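Long-range contact in extracellular sialidase/neuraminidase, putative (Aspergillus fumigatus, PDB 2XZI), which is a KDNase of the sialidase family that probably releases KDN (deaminated sialic acid) by hydrolysing its glycosidic linkages: residues 299-311 against 317-329. Sequence-based numbering, arbitrary orientation.
With KDM (deamino-alpha-neuraminic acid), chain D; KDM (deamino-alpha-neuraminic acid), chain C.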
ATOM      1  N   GLY A 299      17.481   7.190  -6.687  1.00 10.33           N
ATOM      2  CA  GLY A 299      18.312   6.180  -6.059  1.00 10.96           C
ATOM      3  C   GLY A 299      18.626   6.494  -4.604  1.00 11.66           C
ATOM      4  O   GLY A 299      19.170   5.651  -3.903  1.00 12.96           O
ATOM      5  N   THR A 300      18.294   7.698  -4.142  1.00 12.14           N
ATOM      6  CA  THR A 300      18.678   8.131  -2.793  1.00 13.26           C
ATOM      7  C   THR A 300      17.565   8.723  -1.914  1.00 12.68           C
ATOM      8  O   THR A 300      17.609   8.593  -0.685  1.00 14.47           O
ATOM      9  CB  THR A 300      19.836   9.166  -2.842  1.00 13.48           C
ATOM     10  OG1 THR A 300      19.470  10.267  -3.683  1.00 15.99           O
ATOM     11  CG2 THR A 300      21.118   8.519  -3.348  1.00 15.17           C
ATOM     12  N   SER A 301      16.590   9.376  -2.540  1.00 11.26           N
ATOM     13  CA  SER A 301      15.593  10.164  -1.817  1.00 10.11           C
ATOM     14  C   SER A 301      14.199   9.566  -1.960  1.00  9.20           C
ATOM     15  O   SER A 301      13.856   9.035  -3.016  1.00  8.96           O
ATOM     16  CB  SER A 301      15.568  11.591  -2.362  1.00 10.68           C
ATOM     17  OG  SER A 301      14.560  12.366  -1.733  1.00 11.51           O
ATOM     18  N   ARG A 302      13.408   9.672  -0.897  1.00  8.46           N
ATOM     19  CA  ARG A 302      11.989   9.308  -0.962  1.00  7.92           C
ATOM     20  C   ARG A 302      11.123  10.453  -1.466  1.00  8.10           C
ATOM     21  O   ARG A 302       9.918  10.293  -1.614  1.00  7.56           O
ATOM     22  CB  ARG A 302      11.476   8.790   0.391  1.00  8.22           C
ATOM     23  CG  ARG A 302      12.050   7.410   0.723  1.00  7.93           C
ATOM     24  CD  ARG A 302      11.538   6.840   2.019  1.00  7.16           C
ATOM     25  NE  ARG A 302      12.089   5.499   2.195  1.00  9.40           N
ATOM     26  CZ  ARG A 302      11.691   4.614   3.103  1.00  7.80           C
ATOM     27  NH1 ARG A 302      10.694   4.895   3.953  1.00  9.48           N
ATOM     28  NH2 ARG A 302      12.269   3.421   3.157  1.00  9.44           N
ATOM     29  N   ARG A 303      11.737  11.592  -1.770  1.00  7.99           N
ATOM     30  CA  ARG A 303      11.006  12.812  -2.104  1.00  8.56           C
ATOM     31  C   ARG A 303      10.987  13.093  -3.605  1.00  8.92           C
ATOM     32  O   ARG A 303      11.053  14.252  -4.025  1.00 10.29           O
ATOM     33  CB  ARG A 303      11.633  14.012  -1.393  1.00  9.41           C
ATOM     34  CG  ARG A 303      11.538  13.959   0.113  1.00  9.47           C
ATOM     35  CD  ARG A 303      11.941  15.296   0.711  1.00 14.45           C
ATOM     36  NE  ARG A 303      12.023  15.211   2.165  1.00 16.75           N
ATOM     37  CZ  ARG A 303      12.555  16.144   2.955  1.00 18.00           C
ATOM     38  NH1 ARG A 303      13.060  17.267   2.454  1.00 18.90           N
ATOM     39  NH2 ARG A 303      12.582  15.947   4.268  1.00 18.89           N
ATOM     40  N   ALA A 304      10.920  12.050  -4.414  1.00  8.43           N
ATOM     41  CA  ALA A 304      10.920  12.198  -5.860  1.00  7.64           C
ATOM     42  C   ALA A 304       9.734  11.440  -6.469  1.00  7.18           C
ATOM     43  O   ALA A 304       9.876  10.764  -7.474  1.00  6.69           O
ATOM     44  CB  ALA A 304      12.252  11.710  -6.458  1.00  7.86           C
ATOM     45  N   MET A 305       8.562  11.572  -5.856  1.00  6.88           N
ATOM     46  CA  MET A 305       7.403  10.771  -6.265  1.00  6.82           C
ATOM     47  C   MET A 305       7.036  11.024  -7.717  1.00  6.78           C
ATOM     48  O   MET A 305       6.881  12.167  -8.140  1.00  7.04           O
ATOM     49  CB  MET A 305       6.181  11.059  -5.381  1.00  6.11           C
ATOM     50  CG  MET A 305       6.331  10.677  -3.903  1.00  6.32           C
ATOM     51  SD  MET A 305       6.973   9.023  -3.597  1.00  6.64           S
ATOM     52  CE  MET A 305       5.646   7.987  -4.266  1.00  6.33           C
ATOM     53  N   ARG A 306       6.884   9.936  -8.472  1.00  6.56           N
ATOM     54  CA  ARG A 306       6.638   9.998  -9.902  1.00  6.44           C
ATOM     55  C   ARG A 306       5.654   8.915 -10.275  1.00  5.62           C
ATOM     56  O   ARG A 306       5.905   7.740  -9.991  1.00  5.94           O
ATOM     57  CB  ARG A 306       7.944   9.715 -10.631  1.00  6.56           C
ATOM     58  CG  ARG A 306       7.879   9.857 -12.154  1.00  6.77           C
ATOM     59  CD  ARG A 306       8.421  11.215 -12.609  1.00  7.08           C
ATOM     60  NE  ARG A 306       9.852  11.347 -12.331  1.00  8.99           N
ATOM     61  CZ  ARG A 306      10.825  10.773 -13.043  1.00  8.70           C
ATOM     62  NH1 ARG A 306      10.548  10.016 -14.107  1.00  8.47           N
ATOM     63  NH2 ARG A 306      12.090  10.949 -12.675  1.00 10.92           N
ATOM     64  N   VAL A 307       4.560   9.308 -10.916  1.00  5.70           N
ATOM     65  CA  VAL A 307       3.591   8.339 -11.437  1.00  5.71           C
ATOM     66  C   VAL A 307       3.857   8.147 -12.930  1.00  6.17           C
ATOM     67  O   VAL A 307       4.110   9.128 -13.632  1.00  6.36           O
ATOM     68  CB  VAL A 307       2.127   8.770 -11.130  1.00  5.66           C
ATOM     69  CG1 VAL A 307       1.724  10.060 -11.882  1.00  6.06           C
ATOM     70  CG2 VAL A 307       1.174   7.621 -11.427  1.00  5.62           C
ATOM     71  N   ARG A 308       3.808   6.898 -13.401  1.00  5.81           N
ATOM     72  CA  ARG A 308       4.180   6.549 -14.768  1.00  5.96           C
ATOM     73  C   ARG A 308       3.194   5.600 -15.420  1.00  5.88           C
ATOM     74  O   ARG A 308       2.471   4.866 -14.720  1.00  6.10           O
ATOM     75  CB  ARG A 308       5.518   5.816 -14.761  1.00  6.01           C
ATOM     76  CG  ARG A 308       6.676   6.568 -14.108  1.00  5.83           C
ATOM     77  CD  ARG A 308       7.831   5.607 -14.086  1.00  7.69           C
ATOM     78  NE  ARG A 308       8.997   6.023 -13.321  1.00  7.62           N
ATOM     79  CZ  ARG A 308      10.123   6.470 -13.864  1.00  9.03           C
ATOM     80  NH1 ARG A 308      10.214   6.635 -15.188  1.00  8.56           N
ATOM     81  NH2 ARG A 308      11.161   6.742 -13.080  1.00  9.55           N
ATOM     82  N   ILE A 309       3.232   5.566 -16.757  1.00  6.39           N
ATOM     83  CA  ILE A 309       2.406   4.661 -17.570  1.00  7.22           C
ATOM     84  C   ILE A 309       3.290   3.763 -18.434  1.00  6.96           C
ATOM     85  O   ILE A 309       4.273   4.229 -19.036  1.00  7.50           O
ATOM     86  CB  ILE A 309       1.417   5.427 -18.477  1.00  6.86           C
ATOM     87  CG1 ILE A 309       0.455   6.311 -17.655  1.00  7.33           C
ATOM     88  CG2 ILE A 309       0.644   4.476 -19.399  1.00  9.78           C
ATOM     89  CD1 ILE A 309      -0.178   7.489 -18.443  1.00 10.61           C
ATOM     90  N   SER A 310       2.954   2.474 -18.488  1.00  7.45           N
ATOM     91  CA  SER A 310       3.537   1.604 -19.517  1.00  8.12           C
ATOM     92  C   SER A 310       2.438   1.124 -20.437  1.00  8.04           C
ATOM     93  O   SER A 310       1.371   0.726 -19.964  1.00  8.02           O
ATOM     94  CB  SER A 310       4.233   0.390 -18.911  1.00  7.68           C
ATOM     95  OG  SER A 310       4.753  -0.446 -19.957  1.00  8.03           O
ATOM     96  N   TYR A 311       2.731   1.104 -21.738  1.00  8.33           N
ATOM     97  CA  TYR A 311       1.843   0.553 -22.754  1.00  9.27           C
ATOM     98  C   TYR A 311       2.288  -0.843 -23.191  1.00  9.64           C
ATOM     99  O   TYR A 311       1.642  -1.463 -24.042  1.00 10.49           O
ATOM    100  CB  TYR A 311       1.814   1.482 -23.969  1.00  9.25           C
ATOM    101  CG  TYR A 311       1.325   2.861 -23.640  1.00 10.06           C
ATOM    102  CD1 TYR A 311      -0.034   3.112 -23.505  1.00 10.63           C
ATOM    103  CD2 TYR A 311       2.223   3.912 -23.440  1.00 12.62           C
ATOM    104  CE1 TYR A 311      -0.504   4.389 -23.199  1.00 11.54           C
ATOM    105  CE2 TYR A 311       1.767   5.194 -23.140  1.00 13.22           C
ATOM    106  CZ  TYR A 311       0.413   5.419 -23.012  1.00 13.35           C
ATOM    107  OH  TYR A 311      -0.025   6.687 -22.718  1.00 14.63           O
ATOM    108  N   LYS A 317       8.801  -1.305 -20.214  1.00 11.96           N
ATOM    109  CA  LYS A 317       9.243   0.079 -20.058  1.00 12.27           C
ATOM    110  C   LYS A 317       8.084   0.978 -19.673  1.00 11.30           C
ATOM    111  O   LYS A 317       7.003   0.918 -20.271  1.00 10.85           O
ATOM    112  CB  LYS A 317       9.895   0.612 -21.345  1.00 13.09           C
ATOM    113  CG  LYS A 317      10.681   1.902 -21.127  1.00 17.82           C
ATOM    114  CD  LYS A 317      11.210   2.504 -22.421  1.00 21.66           C
ATOM    115  CE  LYS A 317      12.198   3.625 -22.134  1.00 24.24           C
ATOM    116  NZ  LYS A 317      11.639   4.664 -21.207  1.00 25.38           N
ATOM    117  N   PHE A 318       8.342   1.823 -18.683  1.00 11.31           N
ATOM    118  CA  PHE A 318       7.438   2.908 -18.316  1.00 11.12           C
ATOM    119  C   PHE A 318       7.948   4.237 -18.866  1.00 11.14           C
ATOM    120  O   PHE A 318       9.166   4.433 -19.026  1.00 12.69           O
ATOM    121  CB  PHE A 318       7.296   2.994 -16.789  1.00 10.69           C
ATOM    122  CG  PHE A 318       6.479   1.885 -16.197  1.00  8.76           C
ATOM    123  CD1 PHE A 318       7.027   0.624 -15.995  1.00  8.87           C
ATOM    124  CD2 PHE A 318       5.143   2.095 -15.870  1.00  8.73           C
ATOM    125  CE1 PHE A 318       6.268  -0.416 -15.466  1.00 11.57           C
ATOM    126  CE2 PHE A 318       4.372   1.053 -15.354  1.00  9.63           C
ATOM    127  CZ  PHE A 318       4.930  -0.205 -15.156  1.00 11.21           C
ATOM    128  N   ASN A 319       7.028   5.146 -19.160  1.00 10.61           N
ATOM    129  CA  ASN A 319       7.402   6.484 -19.614  1.00 10.63           C
ATOM    130  C   ASN A 319       7.985   7.286 -18.446  1.00  9.96           C
ATOM    131  O   ASN A 319       8.071   6.794 -17.317  1.00 10.11           O
ATOM    132  CB  ASN A 319       6.236   7.214 -20.314  1.00 11.31           C
ATOM    133  CG  ASN A 319       5.015   7.499 -19.397  1.00 12.69           C
ATOM    134  OD1 ASN A 319       5.041   7.318 -18.175  1.00 11.17           O
ATOM    135  ND2 ASN A 319       3.939   7.989 -20.016  1.00 16.10           N
ATOM    136  N   TYR A 320       8.404   8.516 -18.718  1.00  9.65           N
ATOM    137  CA  TYR A 320       8.893   9.379 -17.658  1.00  9.69           C
ATOM    138  C   TYR A 320       7.782   9.630 -16.635  1.00  9.15           C
ATOM    139  O   TYR A 320       8.027   9.593 -15.416  1.00  8.90           O
ATOM    140  CB  TYR A 320       9.406  10.702 -18.245  1.00  9.55           C
ATOM    141  CG  TYR A 320       9.944  11.662 -17.208  1.00 10.97           C
ATOM    142  CD1 TYR A 320       9.079  12.412 -16.405  1.00 11.90           C
ATOM    143  CD2 TYR A 320      11.318  11.809 -17.015  1.00 12.36           C
ATOM    144  CE1 TYR A 320       9.553  13.281 -15.439  1.00 12.51           C
ATOM    145  CE2 TYR A 320      11.809  12.701 -16.040  1.00 13.38           C
ATOM    146  CZ  TYR A 320      10.911  13.427 -15.262  1.00 14.38           C
ATOM    147  OH  TYR A 320      11.349  14.306 -14.293  1.00 17.44           O
ATOM    148  N   GLY A 321       6.586   9.915 -17.138  1.00  8.48           N
ATOM    149  CA  GLY A 321       5.429  10.143 -16.291  1.00  8.18           C
ATOM    150  C   GLY A 321       5.381  11.576 -15.823  1.00  7.94           C
ATOM    151  O   GLY A 321       5.733  12.497 -16.570  1.00  8.15           O
ATOM    152  N   ARG A 322       4.934  11.767 -14.589  1.00  6.80           N
ATOM    153  CA  ARG A 322       4.831  13.100 -14.023  1.00  6.09           C
ATOM    154  C   ARG A 322       5.201  13.104 -12.540  1.00  6.36           C
ATOM    155  O   ARG A 322       4.812  12.220 -11.782  1.00  6.12           O
ATOM    156  CB  ARG A 322       3.433  13.681 -14.239  1.00  6.78           C
ATOM    157  CG  ARG A 322       3.363  15.174 -13.952  1.00  6.62           C
ATOM    158  CD  ARG A 322       2.128  15.829 -14.519  1.00  6.64           C
ATOM    159  NE  ARG A 322       2.295  17.281 -14.489  1.00  6.54           N
ATOM    160  CZ  ARG A 322       1.469  18.153 -15.055  1.00  5.72           C
ATOM    161  NH1 ARG A 322       0.399  17.747 -15.726  1.00  7.44           N
ATOM    162  NH2 ARG A 322       1.756  19.452 -14.981  1.00  7.74           N
ATOM    163  N   LYS A 323       5.966  14.108 -12.139  1.00  6.82           N
ATOM    164  CA  LYS A 323       6.271  14.308 -10.735  1.00  6.71           C
ATOM    165  C   LYS A 323       5.043  14.768  -9.992  1.00  7.04           C
ATOM    166  O   LYS A 323       4.373  15.708 -10.418  1.00  6.91           O
ATOM    167  CB  LYS A 323       7.352  15.379 -10.559  1.00  7.83           C
ATOM    168  CG  LYS A 323       8.660  15.044 -11.185  1.00  9.57           C
ATOM    169  CD  LYS A 323       9.629  16.198 -10.928  1.00 14.68           C
ATOM    170  CE  LYS A 323      10.980  15.945 -11.549  1.00 18.40           C
ATOM    171  NZ  LYS A 323      11.908  17.100 -11.318  1.00 21.49           N
ATOM    172  N   LEU A 324       4.765  14.134  -8.852  1.00  6.76           N
ATOM    173  CA  LEU A 324       3.646  14.595  -8.015  1.00  7.82           C
ATOM    174  C   LEU A 324       3.827  16.035  -7.516  1.00  8.12           C
ATOM    175  O   LEU A 324       2.832  16.734  -7.274  1.00  8.39           O
ATOM    176  CB  LEU A 324       3.359  13.660  -6.828  1.00  7.92           C
ATOM    177  CG  LEU A 324       3.031  12.222  -7.206  1.00  8.12           C
ATOM    178  CD1 LEU A 324       2.536  11.458  -5.991  1.00  8.31           C
ATOM    179  CD2 LEU A 324       2.020  12.116  -8.364  1.00  9.08           C
ATOM    180  N   GLU A 325       5.083  16.484  -7.431  1.00  8.58           N
ATOM    181  CA  GLU A 325       5.359  17.840  -6.972  0.50  9.45           C
ATOM    182  C   GLU A 325       4.854  18.908  -7.953  1.00  9.16           C
ATOM    183  O   GLU A 325       4.769  20.076  -7.602  1.00 10.02           O
ATOM    184  CB  GLU A 325       6.840  18.027  -6.582  0.50  9.62           C
ATOM    185  CG  GLU A 325       7.857  17.240  -7.397  0.50 12.37           C
ATOM    186  CD  GLU A 325       9.198  17.075  -6.686  0.50 14.47           C
ATOM    187  OE1 GLU A 325       9.756  18.097  -6.224  0.50 15.51           O
ATOM    188  OE2 GLU A 325       9.699  15.924  -6.597  0.50 13.54           O
ATOM    189  N   ASP A 326       4.475  18.503  -9.168  1.00  8.66           N
ATOM    190  CA  ASP A 326       3.821  19.425 -10.114  1.00  9.19           C
ATOM    191  C   ASP A 326       2.443  19.872  -9.616  1.00 10.23           C
ATOM    192  O   ASP A 326       1.906  20.888 -10.074  1.00 11.03           O
ATOM    193  CB  ASP A 326       3.633  18.779 -11.491  1.00  8.66           C
ATOM    194  CG  ASP A 326       4.931  18.557 -12.248  1.00  8.85           C
ATOM    195  OD1 ASP A 326       6.015  18.886 -11.733  1.00 11.03           O
ATOM    196  OD2 ASP A 326       4.833  18.040 -13.386  1.00  7.72           O
ATOM    197  N   ALA A 327       1.862  19.090  -8.703  1.00 10.77           N
ATOM    198  CA  ALA A 327       0.596  19.413  -8.058  1.00 10.62           C
ATOM    199  C   ALA A 327       0.828  19.312  -6.539  1.00 11.42           C
ATOM    200  O   ALA A 327       0.241  18.471  -5.863  1.00 10.51           O
ATOM    201  CB  ALA A 327      -0.493  18.435  -8.510  1.00 10.88           C
ATOM    202  N   LYS A 328       1.688  20.182  -6.007  1.00 13.21           N
ATOM    203  CA  LYS A 328       2.114  20.090  -4.609  1.00 14.54           C
ATOM    204  C   LYS A 328       0.982  20.400  -3.626  1.00 14.66           C
ATOM    205  O   LYS A 328       0.090  21.225  -3.898  1.00 14.52           O
ATOM    206  CB  LYS A 328       3.327  21.001  -4.332  1.00 16.15           C
ATOM    207  CG  LYS A 328       4.126  20.624  -3.087  1.00 19.67           C
ATOM    208  CD  LYS A 328       5.164  21.696  -2.710  1.00 24.60           C
ATOM    209  CE  LYS A 328       5.948  21.314  -1.451  1.00 26.75           C
ATOM    210  NZ  LYS A 328       6.974  20.253  -1.687  1.00 29.23           N
ATOM    211  N   VAL A 329       1.028  19.705  -2.495  1.00 14.64           N
ATOM    212  CA  VAL A 329       0.177  19.961  -1.339  1.00 15.29           C
ATOM    213  C   VAL A 329       0.962  20.821  -0.351  1.00 15.90           C
ATOM    214  O   VAL A 329       2.153  20.589  -0.113  1.00 16.28           O
ATOM    215  CB  VAL A 329      -0.247  18.641  -0.637  1.00 15.32           C
ATOM    216  CG1 VAL A 329      -1.024  18.908   0.647  1.00 16.59           C
ATOM    217  CG2 VAL A 329      -1.063  17.786  -1.564  1.00 15.12           C
TER
HETATM  218  C2  KDM D 501      14.521  11.120   3.868  1.00 26.14           C
HETATM  219  C1  KDM D 501      14.447  10.137   2.675  1.00 27.02           C
HETATM  220  C3  KDM D 501      13.526  12.291   3.692  1.00 25.94           C
HETATM  221  C4  KDM D 501      12.067  11.819   3.866  1.00 24.74           C
HETATM  222  C5  KDM D 501      11.891  11.003   5.158  1.00 23.86           C
HETATM  223  C6  KDM D 501      12.925   9.858   5.229  1.00 25.43           C
HETATM  224  C7  KDM D 501      12.972   8.933   6.465  1.00 27.17           C
HETATM  225  C8  KDM D 501      14.062   7.844   6.281  1.00 28.91           C
HETATM  226  C9  KDM D 501      14.247   6.905   7.495  1.00 30.43           C
HETATM  227  O5  KDM D 501      10.562  10.461   5.223  1.00 20.17           O
HETATM  228  O1A KDM D 501      14.532   8.913   2.935  1.00 27.01           O
HETATM  229  O1B KDM D 501      14.307  10.628   1.530  1.00 25.26           O
HETATM  230  O4  KDM D 501      11.214  12.969   3.884  1.00 23.96           O
HETATM  231  O6  KDM D 501      14.260  10.447   5.122  1.00 26.05           O
HETATM  232  O7  KDM D 501      13.248   9.703   7.645  1.00 26.53           O
HETATM  233  O8  KDM D 501      13.784   7.063   5.110  1.00 28.51           O
HETATM  234  O9  KDM D 501      13.018   6.709   8.207  1.00 31.75           O
HETATM  235  O2  KDM D 501      15.847  11.662   3.954  1.00 28.29           O
HETATM  236  C2  KDM C 500      10.142   0.687   6.785  1.00 17.17           C
HETATM  237  C1  KDM C 500      10.587   1.821   5.870  1.00 15.48           C
HETATM  238  C3  KDM C 500       8.653   0.839   7.150  1.00 15.42           C
HETATM  239  C4  KDM C 500       7.956  -0.515   7.472  1.00 13.71           C
HETATM  240  C5  KDM C 500       8.914  -1.684   7.735  1.00 13.09           C
HETATM  241  C6  KDM C 500       9.871  -1.838   6.527  1.00 15.14           C
HETATM  242  C7  KDM C 500      11.021  -2.823   6.787  1.00 15.08           C
HETATM  243  C8  KDM C 500      11.823  -3.069   5.496  1.00 16.09           C
HETATM  244  C9  KDM C 500      12.993  -4.003   5.753  1.00 16.78           C
HETATM  245  O5  KDM C 500       8.183  -2.907   8.005  1.00 11.91           O
HETATM  246  O1A KDM C 500       9.930   2.889   5.878  1.00 14.82           O
HETATM  247  O1B KDM C 500      11.609   1.589   5.182  1.00 15.44           O
HETATM  248  O4  KDM C 500       7.141  -0.322   8.628  1.00 11.01           O
HETATM  249  O6  KDM C 500      10.466  -0.565   6.105  1.00 17.01           O
HETATM  250  O7  KDM C 500      11.881  -2.278   7.792  1.00 13.04           O
HETATM  251  O8  KDM C 500      10.997  -3.676   4.493  1.00 16.52           O
HETATM  252  O9  KDM C 500      12.453  -5.287   6.105  1.00 17.94           O
HETATM  253  O2  KDM C 500      10.957   0.823   7.955  1.00 17.19           O
HETATM  254  O   HOH W   1       5.497   1.878 -22.529  1.00 16.82           O
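R306 and Y320 meet flat to flat in the outer hairpin of a four-stranded antiparallel sheet, one blade of the sialidase beta-propeller, and illustrate how side chains take over where strand pairing runs out. Regular pairing is short: V307 and R322 form a hydrogen-bonded pair, R306 and K323 a non-hydrogen-bonded one, and L324 N reaches M305 O as the chain turns into the 3-10 segment 324-326. On the loop side of G321, where the ladder ends, R306 and R308 each grip a backbone carbonyl of the 317-329 segment. R306 leaves with CG anti to its own N (chi1 -175°), then bends at chi2 and chi3, which folds the guanidinium back over the Y320 ring; the planes are 7° apart and CZ stands 3.7 Å from the ring centroid, a cation-pi stack. In the same group NH1 donates to Y320 O, which lies in the guanidinium plane, at 2.9 Å, fixing its rotation. R308, extended from CG to NE, sends NH1 to N319 O (3.0 Å), its guanidinium steeply inclined to the F318 ring. N319 imitates a strand residue: its backbone N donates to I309 O while its side-chain OD1 receives I309 N at 2.9 Å, from above the amide plane. On the other face of the sheet M305 CB packs against L324 CD1 and V307 CG1 against L324 CD2, and helix 377-381 covers V307 and I309. Before the strand, R302 pairs NH1 and NH2 with both carboxylate oxygens of one deamino-alpha-neuraminic acid, while R303 NE holds O4 of a second. At the far end S310 CB sits over the centre of the F318 ring, and its OG donates to K317 O at 2.6 Å.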